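Local coordinates for betaine aldehyde dehydrogenase (Staphylococcus aureus subsp. aureus COL, PDB 4QTO), which catalyses the NAD-dependent oxidation of betaine aldehyde to glycine betaine, working as an aldehyde dehydrogenase whose assembly contains four chains, at residues R456-N459 against T465-I468. Numbering follows the deposited sequence. Where two conformers were deposited one is given.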
ATOM      1  N   ARG A 456      24.420  -5.404  -9.134  1.00 12.38           N
ATOM      2  CA  ARG A 456      25.264  -4.648  -8.203  1.00 13.83           C
ATOM      3  C   ARG A 456      25.486  -3.229  -8.697  1.00 13.88           C
ATOM      4  O   ARG A 456      25.412  -2.249  -7.937  1.00 13.50           O
ATOM      5  CB  ARG A 456      26.664  -5.243  -8.008  1.00 15.31           C
ATOM      6  CG  ARG A 456      26.744  -6.494  -7.197  1.00 16.52           C
ATOM      7  CD  ARG A 456      28.204  -6.731  -6.787  1.00 16.51           C
ATOM      8  NE  ARG A 456      29.110  -6.946  -7.937  1.00 15.23           N
ATOM      9  CZ  ARG A 456      29.305  -8.111  -8.549  1.00 15.56           C
ATOM     10  NH1 ARG A 456      28.651  -9.222  -8.207  1.00 15.81           N
ATOM     11  NH2 ARG A 456      30.196  -8.204  -9.524  1.00 15.08           N
ATOM     12  N   VAL A 457      25.795  -3.114  -9.977  1.00 11.29           N
ATOM     13  CA  VAL A 457      26.019  -1.802 -10.564  1.00 11.26           C
ATOM     14  C   VAL A 457      24.714  -0.989 -10.516  1.00 10.73           C
ATOM     15  O   VAL A 457      24.698   0.184 -10.106  1.00 10.91           O
ATOM     16  CB  VAL A 457      26.571  -1.921 -11.989  1.00 11.92           C
ATOM     17  CG1 VAL A 457      26.612  -0.583 -12.690  1.00 13.09           C
ATOM     18  CG2 VAL A 457      27.947  -2.566 -11.946  1.00 12.84           C
ATOM     19  N   ALA A 458      23.602  -1.582 -10.935  1.00 10.87           N
ATOM     20  CA  ALA A 458      22.330  -0.845 -10.941  1.00 10.94           C
ATOM     21  C   ALA A 458      21.982  -0.273  -9.566  1.00 11.74           C
ATOM     22  O   ALA A 458      21.474   0.836  -9.473  1.00 11.57           O
ATOM     23  CB  ALA A 458      21.205  -1.734 -11.436  1.00 10.80           C
ATOM     24  N   ASN A 459      22.259  -1.017  -8.509  0.50 11.34           N
ATOM     25  CA  ASN A 459      21.944  -0.526  -7.178  0.50 12.47           C
ATOM     26  C   ASN A 459      22.776   0.674  -6.750  0.50 12.56           C
ATOM     27  O   ASN A 459      22.349   1.432  -5.872  0.50 12.72           O
ATOM     28  CB  ASN A 459      22.028  -1.669  -6.185  0.50 13.80           C
ATOM     29  CG  ASN A 459      20.771  -2.555  -6.229  0.50 14.52           C
ATOM     30  OD1 ASN A 459      19.650  -2.098  -5.946  0.50 13.33           O
ATOM     31  ND2 ASN A 459      20.947  -3.812  -6.609  0.50 17.36           N
ATOM     32  N   THR A 465      15.894   5.583 -13.386  1.00  7.84           N
ATOM     33  CA  THR A 465      15.625   4.315 -14.092  1.00  8.03           C
ATOM     34  C   THR A 465      16.933   3.703 -14.528  1.00  8.43           C
ATOM     35  O   THR A 465      17.789   4.385 -15.091  1.00  8.58           O
ATOM     36  CB  THR A 465      14.734   4.554 -15.349  1.00  8.30           C
ATOM     37  OG1 THR A 465      13.490   5.167 -14.957  1.00  8.02           O
ATOM     38  CG2 THR A 465      14.452   3.262 -16.092  1.00  8.92           C
ATOM     39  N   VAL A 466      17.108   2.412 -14.238  1.00  7.53           N
ATOM     40  CA  VAL A 466      18.286   1.664 -14.704  1.00  8.07           C
ATOM     41  C   VAL A 466      17.809   0.451 -15.482  1.00  8.35           C
ATOM     42  O   VAL A 466      17.009  -0.333 -14.973  1.00  8.26           O
ATOM     43  CB  VAL A 466      19.179   1.156 -13.577  1.00  8.55           C
ATOM     44  CG1 VAL A 466      20.386   0.460 -14.165  1.00  9.58           C
ATOM     45  CG2 VAL A 466      19.614   2.329 -12.670  1.00  9.10           C
ATOM     46  N   TRP A 467      18.280   0.319 -16.731  1.00  8.19           N
ATOM     47  CA  TRP A 467      17.974  -0.828 -17.555  1.00  8.24           C
ATOM     48  C   TRP A 467      19.139  -1.829 -17.489  1.00  9.17           C
ATOM     49  O   TRP A 467      20.314  -1.441 -17.572  1.00 10.02           O
ATOM     50  CB  TRP A 467      17.791  -0.432 -19.015  1.00  9.20           C
ATOM     51  CG  TRP A 467      16.722   0.570 -19.235  1.00  8.54           C
ATOM     52  CD1 TRP A 467      15.385   0.392 -19.037  1.00  9.00           C
ATOM     53  CD2 TRP A 467      16.884   1.909 -19.705  1.00  9.01           C
ATOM     54  NE1 TRP A 467      14.707   1.536 -19.330  1.00  9.56           N
ATOM     55  CE2 TRP A 467      15.604   2.485 -19.755  1.00  8.72           C
ATOM     56  CE3 TRP A 467      17.983   2.693 -20.065  1.00  9.75           C
ATOM     57  CZ2 TRP A 467      15.396   3.802 -20.175  1.00 10.00           C
ATOM     58  CZ3 TRP A 467      17.764   3.991 -20.490  1.00 11.33           C
ATOM     59  CH2 TRP A 467      16.491   4.526 -20.561  1.00 10.26           C
ATOM     60  N   ILE A 468      18.820  -3.100 -17.330  1.00  8.17           N
ATOM     61  CA  ILE A 468      19.823  -4.180 -17.382  1.00  8.35           C
ATOM     62  C   ILE A 468      19.611  -4.876 -18.713  1.00  8.44           C
ATOM     63  O   ILE A 468      18.551  -5.454 -18.977  1.00  8.13           O
ATOM     64  CB  ILE A 468      19.729  -5.136 -16.188  1.00  8.82           C
ATOM     65  CG1 ILE A 468      20.154  -4.375 -14.914  1.00  9.30           C
ATOM     66  CG2 ILE A 468      20.613  -6.357 -16.448  1.00  8.99           C
ATOM     67  CD1 ILE A 468      19.943  -5.132 -13.622  1.00 10.37           C
TER
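A458 lays its methyl group against one branch of V466, CB to CG1 at 3.6 Å, where helix 451-460 packs on strand 465-468 in the second half of a beta-alpha-beta crossover that starts from strand 443-447. V466 turns CG1 to the alanine by holding it opposite its own N, chi1 -177°, while CG2 lies 4.0 Å from A458 O. The 6.1 Å between the CA atoms of A458 and V466 is consistent with a side chain of a single methyl between helix and strand. Two residues along the strand, I468 reaches the same methyl from another direction, CD1 ending 4.2 Å from A458 CB; its extended outer torsion (chi2 172°) carries CD1 out to the helix, where I468 also touches A454 and Q455. All three touching residues are buried, and both side-chain contacts are apolar, methyl to methyl. Strand 465-468 ends the seven-stranded sheet within its own chain, but a parallel strand of the second subunit continues it. The interface reaches the helix too: A458 O accepts a hydrogen bond from NZ of K504 of that subunit.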